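Local coordinates for protein putative D-glycero-D-manno-heptose 7-phosphate kinase (Campylobacter jejuni subsp. jejuni, PDB 4N3O) that catalyses the ATP-dependent phosphorylation of D-glycero-alpha-D-manno-heptose 7-phosphate at C-1, giving the 1,7-bisphosphate used in making GDP-heptose for the capsule, at residues A129-W133 with L134-L138; L284-D287 with N288-S292. One frame throughout, in Å; residues are numbered along the deposited sequence. Where two conformers were deposited one is given.

Contact 1: A129-W133 with L134-L138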
ATOM      1  N   ALA A 129      -3.149  15.708 -15.090  1.00 37.09           N
ATOM      2  CA  ALA A 129      -4.258  15.226 -15.885  1.00 38.41           C
ATOM      3  C   ALA A 129      -4.398  16.073 -17.161  1.00 40.79           C
ATOM      4  O   ALA A 129      -4.567  15.542 -18.254  1.00 39.22           O
ATOM      5  CB  ALA A 129      -5.533  15.275 -15.070  1.00 40.30           C
ATOM      6  N   PHE A 130      -4.317  17.391 -17.008  1.00 42.13           N
ATOM      7  CA  PHE A 130      -4.404  18.308 -18.153  1.00 42.30           C
ATOM      8  C   PHE A 130      -3.220  18.145 -19.099  1.00 42.57           C
ATOM      9  O   PHE A 130      -3.383  18.163 -20.311  1.00 44.45           O
ATOM     10  CB  PHE A 130      -4.482  19.775 -17.680  1.00 43.54           C
ATOM     11  CG  PHE A 130      -5.830  20.179 -17.177  1.00 42.96           C
ATOM     12  CD1 PHE A 130      -6.871  20.388 -18.070  1.00 44.58           C
ATOM     13  CD2 PHE A 130      -6.057  20.382 -15.835  1.00 42.78           C
ATOM     14  CE1 PHE A 130      -8.120  20.753 -17.625  1.00 45.72           C
ATOM     15  CE2 PHE A 130      -7.303  20.759 -15.380  1.00 44.10           C
ATOM     16  CZ  PHE A 130      -8.339  20.946 -16.275  1.00 45.75           C
ATOM     17  N   ALA A 131      -2.026  18.000 -18.535  1.00 51.38           N
ATOM     18  CA  ALA A 131      -0.817  17.837 -19.328  1.00 51.16           C
ATOM     19  C   ALA A 131      -0.861  16.593 -20.228  1.00 51.99           C
ATOM     20  O   ALA A 131      -0.486  16.654 -21.397  1.00 54.21           O
ATOM     21  CB  ALA A 131       0.399  17.788 -18.414  1.00 50.46           C
ATOM     22  N   GLU A 132      -1.327  15.490 -19.653  0.50 50.81           N
ATOM     23  CA  GLU A 132      -1.455  14.208 -20.342  0.50 52.43           C
ATOM     24  C   GLU A 132      -2.524  14.268 -21.428  0.50 53.32           C
ATOM     25  O   GLU A 132      -2.350  13.754 -22.536  0.50 56.19           O
ATOM     26  CB  GLU A 132      -1.874  13.149 -19.322  0.50 50.97           C
ATOM     27  CG  GLU A 132      -2.042  11.739 -19.863  0.50 52.63           C
ATOM     28  CD  GLU A 132      -0.723  11.039 -20.101  0.50 54.02           C
ATOM     29  OE1 GLU A 132       0.255  11.720 -20.472  0.50 54.55           O
ATOM     30  OE2 GLU A 132      -0.674   9.808 -19.921  0.50 53.55           O
ATOM     31  N   TRP A 133      -3.637  14.898 -21.080  1.00 51.48           N
ATOM     32  CA  TRP A 133      -4.770  15.016 -21.961  1.00 51.68           C
ATOM     33  C   TRP A 133      -4.467  15.919 -23.164  1.00 53.30           C
ATOM     34  O   TRP A 133      -4.781  15.584 -24.311  1.00 54.06           O
ATOM     35  CB  TRP A 133      -5.966  15.572 -21.193  1.00 50.40           C
ATOM     36  CG  TRP A 133      -7.127  15.869 -22.075  1.00 52.37           C
ATOM     37  CD1 TRP A 133      -7.555  15.123 -23.132  1.00 54.39           C
ATOM     38  CD2 TRP A 133      -8.065  16.944 -21.933  1.00 53.32           C
ATOM     39  NE1 TRP A 133      -8.674  15.695 -23.692  1.00 58.57           N
ATOM     40  CE2 TRP A 133      -9.012  16.811 -22.972  1.00 55.89           C
ATOM     41  CE3 TRP A 133      -8.191  18.013 -21.040  1.00 52.25           C
ATOM     42  CZ2 TRP A 133     -10.069  17.706 -23.145  1.00 55.76           C
ATOM     43  CZ3 TRP A 133      -9.244  18.898 -21.210  1.00 53.26           C
ATOM     44  CH2 TRP A 133     -10.171  18.737 -22.258  1.00 54.52           C
ATOM     45  N   LEU A 134      -3.846  17.059 -22.886  1.00 51.19           N
ATOM     46  CA  LEU A 134      -3.560  18.053 -23.907  1.00 52.35           C
ATOM     47  C   LEU A 134      -2.168  17.935 -24.510  1.00 54.61           C
ATOM     48  O   LEU A 134      -1.803  18.749 -25.351  1.00 58.81           O
ATOM     49  CB  LEU A 134      -3.755  19.435 -23.299  1.00 51.91           C
ATOM     50  CG  LEU A 134      -5.160  19.641 -22.717  1.00 51.69           C
ATOM     51  CD1 LEU A 134      -5.205  20.837 -21.786  1.00 50.60           C
ATOM     52  CD2 LEU A 134      -6.176  19.777 -23.847  1.00 55.31           C
ATOM     53  N   ASN A 135      -1.393  16.932 -24.084  1.00 53.86           N
ATOM     54  CA  ASN A 135      -0.042  16.687 -24.620  1.00 55.72           C
ATOM     55  C   ASN A 135       0.871  17.896 -24.431  1.00 56.51           C
ATOM     56  O   ASN A 135       1.650  18.246 -25.309  1.00 60.47           O
ATOM     57  CB  ASN A 135      -0.125  16.324 -26.108  1.00 58.74           C
ATOM     58  CG  ASN A 135       1.179  15.731 -26.660  1.00 63.15           C
ATOM     59  OD1 ASN A 135       1.989  15.157 -25.922  1.00 61.87           O
ATOM     60  ND2 ASN A 135       1.365  15.842 -27.980  1.00 66.23           N
ATOM     61  N   LEU A 136       0.770  18.537 -23.279  1.00 53.71           N
ATOM     62  CA  LEU A 136       1.574  19.718 -23.009  1.00 54.71           C
ATOM     63  C   LEU A 136       3.030  19.337 -22.819  1.00 56.74           C
ATOM     64  O   LEU A 136       3.317  18.297 -22.249  1.00 54.57           O
ATOM     65  CB  LEU A 136       1.058  20.403 -21.746  1.00 51.68           C
ATOM     66  CG  LEU A 136      -0.424  20.771 -21.739  1.00 49.28           C
ATOM     67  CD1 LEU A 136      -0.778  21.421 -20.414  1.00 46.82           C
ATOM     68  CD2 LEU A 136      -0.752  21.691 -22.903  1.00 51.81           C
ATOM     69  N   PRO A 137       3.959  20.182 -23.294  1.00 62.36           N
ATOM     70  CA  PRO A 137       5.377  19.875 -23.119  1.00 65.92           C
ATOM     71  C   PRO A 137       5.800  20.174 -21.673  1.00 64.99           C
ATOM     72  O   PRO A 137       6.413  21.204 -21.403  1.00 66.92           O
ATOM     73  CB  PRO A 137       6.060  20.818 -24.123  1.00 70.18           C
ATOM     74  CG  PRO A 137       5.144  21.997 -24.226  1.00 68.14           C
ATOM     75  CD  PRO A 137       3.749  21.464 -24.000  1.00 64.93           C
ATOM     76  N   LEU A 138       5.472  19.263 -20.759  1.00 65.58           N
ATOM     77  CA  LEU A 138       5.742  19.458 -19.328  1.00 63.13           C
ATOM     78  C   LEU A 138       6.406  18.294 -18.613  1.00 60.70           C
ATOM     79  O   LEU A 138       5.776  17.280 -18.350  1.00 60.98           O
ATOM     80  CB  LEU A 138       4.429  19.760 -18.592  1.00 60.29           C
ATOM     81  CG  LEU A 138       3.739  21.095 -18.881  1.00 58.31           C
ATOM     82  CD1 LEU A 138       2.414  21.178 -18.130  1.00 54.88           C
ATOM     83  CD2 LEU A 138       4.646  22.244 -18.489  1.00 58.50           C
TER
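F130, A131 and W133 meet L134, L136 and L138 in a local contact at the C-terminal end of helix 118-134, where the chain leaves the helix for the loop to helix 140-153. The last turn is closed by L134 N bonding to F130 O at 2.8 Å. N135 then departs from helical geometry with positive phi (58°), and L136 N reaches back to A131 O at 2.9 Å, in the carbonyl plane and on a lone pair. The side chain of L134 splits between two rings. With CG beside the backbone N (chi1 -57°), its two branches spread apart: CD2 lies over one face of the W133 indole, 3.9 Å from the six-membered centroid and 14° off the normal, a CH-pi contact. The other branch, CD1, lies 4.1 Å from CD1 of F130, at that ring's edge. Beyond the turn the chain folds back on A131, whose CB has CD1 of L138 at 4.0 Å, while L136 CD1 packs 3.7 Å from A131 CA. R341 hydrogen-bonds the carbonyls of E132 and W133. Strand 42-50 meets F130 and W133 through L48, and helix 82-96 covers L134 and L136 with I91, T96 and F95.

Contact 2: L284-D287 with N288-S292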
ATOM      1  N   LEU A 284       0.016   5.409  25.842  1.00 52.41           N
ATOM      2  CA  LEU A 284      -0.536   4.105  25.505  1.00 53.23           C
ATOM      3  C   LEU A 284       0.306   3.382  24.454  1.00 49.65           C
ATOM      4  O   LEU A 284       0.450   2.167  24.496  1.00 54.00           O
ATOM      5  CB  LEU A 284      -1.985   4.272  25.034  1.00 56.65           C
ATOM      6  CG  LEU A 284      -2.719   3.120  24.330  1.00 58.23           C
ATOM      7  CD1 LEU A 284      -4.179   3.475  24.140  1.00 61.02           C
ATOM      8  CD2 LEU A 284      -2.119   2.807  22.977  1.00 56.93           C
ATOM      9  N   ALA A 285       0.885   4.140  23.536  1.00 46.13           N
ATOM     10  CA  ALA A 285       1.668   3.574  22.461  1.00 43.87           C
ATOM     11  C   ALA A 285       3.024   3.103  22.967  1.00 44.38           C
ATOM     12  O   ALA A 285       3.500   2.037  22.579  1.00 42.95           O
ATOM     13  CB  ALA A 285       1.819   4.590  21.325  1.00 43.42           C
ATOM     14  N   ILE A 286       3.655   3.908  23.813  1.00 46.56           N
ATOM     15  CA  ILE A 286       4.933   3.543  24.382  1.00 48.16           C
ATOM     16  C   ILE A 286       4.722   2.326  25.292  1.00 48.56           C
ATOM     17  O   ILE A 286       5.541   1.430  25.338  1.00 51.96           O
ATOM     18  CB  ILE A 286       5.550   4.693  25.197  1.00 51.52           C
ATOM     19  CG1 ILE A 286       5.778   5.942  24.325  1.00 51.59           C
ATOM     20  CG2 ILE A 286       6.864   4.251  25.831  1.00 52.34           C
ATOM     21  CD1 ILE A 286       6.825   5.774  23.249  1.00 50.76           C
ATOM     22  N   ASP A 287       3.601   2.285  25.993  1.00 47.90           N
ATOM     23  CA  ASP A 287       3.334   1.161  26.882  1.00 49.57           C
ATOM     24  C   ASP A 287       3.226  -0.141  26.109  1.00 48.48           C
ATOM     25  O   ASP A 287       3.590  -1.199  26.605  1.00 46.24           O
ATOM     26  CB  ASP A 287       2.055   1.405  27.709  1.00 52.26           C
ATOM     27  CG  ASP A 287       2.279   2.365  28.900  1.00 54.71           C
ATOM     28  OD1 ASP A 287       3.450   2.645  29.245  1.00 57.02           O
ATOM     29  OD2 ASP A 287       1.277   2.819  29.502  1.00 56.17           O
ATOM     30  N   ASN A 288       2.783  -0.040  24.866  1.00 50.79           N
ATOM     31  CA  ASN A 288       2.554  -1.204  24.024  1.00 47.89           C
ATOM     32  C   ASN A 288       3.596  -1.498  22.968  1.00 45.62           C
ATOM     33  O   ASN A 288       3.291  -2.156  21.979  1.00 47.60           O
ATOM     34  CB  ASN A 288       1.191  -1.063  23.355  1.00 49.41           C
ATOM     35  CG  ASN A 288       0.053  -1.377  24.289  1.00 50.52           C
ATOM     36  OD1 ASN A 288      -0.195  -2.536  24.595  1.00 54.94           O
ATOM     37  ND2 ASN A 288      -0.688  -0.359  24.691  1.00 52.66           N
ATOM     38  N   GLY A 289       4.819  -1.034  23.139  1.00 46.07           N
ATOM     39  CA  GLY A 289       5.824  -1.396  22.140  1.00 49.30           C
ATOM     40  C   GLY A 289       6.466  -0.276  21.366  1.00 49.18           C
ATOM     41  O   GLY A 289       7.592  -0.427  20.897  1.00 55.81           O
ATOM     42  N   ALA A 290       5.775   0.844  21.201  1.00 48.23           N
ATOM     43  CA  ALA A 290       6.388   1.973  20.503  1.00 52.00           C
ATOM     44  C   ALA A 290       7.531   2.500  21.369  1.00 54.39           C
ATOM     45  O   ALA A 290       7.467   2.413  22.600  1.00 53.31           O
ATOM     46  CB  ALA A 290       5.371   3.076  20.239  1.00 51.40           C
ATOM     47  N   TYR A 291       8.585   2.998  20.730  1.00 58.78           N
ATOM     48  CA  TYR A 291       9.719   3.581  21.457  1.00 64.17           C
ATOM     49  C   TYR A 291       9.985   5.006  21.006  1.00 62.11           C
ATOM     50  O   TYR A 291      10.934   5.641  21.451  1.00 59.42           O
ATOM     51  CB  TYR A 291      10.991   2.727  21.315  1.00 70.11           C
ATOM     52  CG  TYR A 291      11.470   2.467  19.901  1.00 74.74           C
ATOM     53  CD1 TYR A 291      12.262   3.397  19.217  1.00 78.54           C
ATOM     54  CD2 TYR A 291      11.174   1.268  19.263  1.00 77.18           C
ATOM     55  CE1 TYR A 291      12.716   3.148  17.927  1.00 77.73           C
ATOM     56  CE2 TYR A 291      11.622   1.007  17.975  1.00 83.78           C
ATOM     57  CZ  TYR A 291      12.394   1.946  17.308  1.00 82.61           C
ATOM     58  OH  TYR A 291      12.831   1.665  16.024  1.00 80.48           O
ATOM     59  N   SER A 292       9.118   5.519  20.144  1.00 62.64           N
ATOM     60  CA  SER A 292       9.289   6.866  19.615  1.00 66.43           C
ATOM     61  C   SER A 292       8.106   7.200  18.711  1.00 63.26           C
ATOM     62  O   SER A 292       7.584   6.329  18.021  1.00 57.62           O
ATOM     63  CB  SER A 292      10.604   6.963  18.817  1.00 68.81           C
ATOM     64  OG  SER A 292      10.810   8.259  18.299  1.00 74.34           O
TER
HETATM   65  O   HOH W   1       8.185   1.054  25.007  1.00 57.85           O
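The N288 carboxamide is the flat group that bridges the two segments: its ND2 gives a hydrogen bond to L284 O at 2.8 Å, with an N-H...O angle of 156° and the acceptor 16° out of the amide plane. The same nitrogen lies 3.9 Å from CD2 of L284, and the two side chains run across each other at a slant. With CG beside its backbone N (chi1 -77°), N288 folds its amide back onto the helix end, and L284 O also takes a weak bond from N288 N. The helix stops in a Schellman motif with G289 at C-prime: A290 N bonds to A285 O at 2.9 Å, and G289 N makes a longer, weak bond to I286 O (3.4 Å). The positive phi of G289 turns the chain back. A290 points its CB toward the helix, 4.0 Å from A285 CB. I286 flanks the turn: its CD1 comes within 3.5 Å of A290 O, and its CA-H points at the same oxygen. A water donates to both I286 O and A290 O, tying the last turn to the start of the strand. L316 of helix 313-320 and F306 of strand 303-308 pack on A285 and A290, and Y291 and S292 pair with F307 through backbone hydrogen bonds.

Overall arrangement
Contact 1 and contact 2 follow one another along the chain, neither nested nor crossing, and each closes only a tight local turn. From the N terminus, contact 1 ends helix 118-134 in the part of the chain matching the GHMP kinase N-terminal domain and steers it toward helix 140-153, beside the mixed sheet. Contact 2 comes much later, in the part matching the C-terminal domain, turning helix 276-287 into strand 290-296, an outermost strand, within this chain, of the four-stranded antiparallel sheet. The centres of contact 1 and contact 2 are about 47 Å apart, on opposite sides of the chain's centre. One makes a helix-to-loop exit, the other a helix-to-strand exit, both away from the nucleotide and substrate sites inferred by similarity.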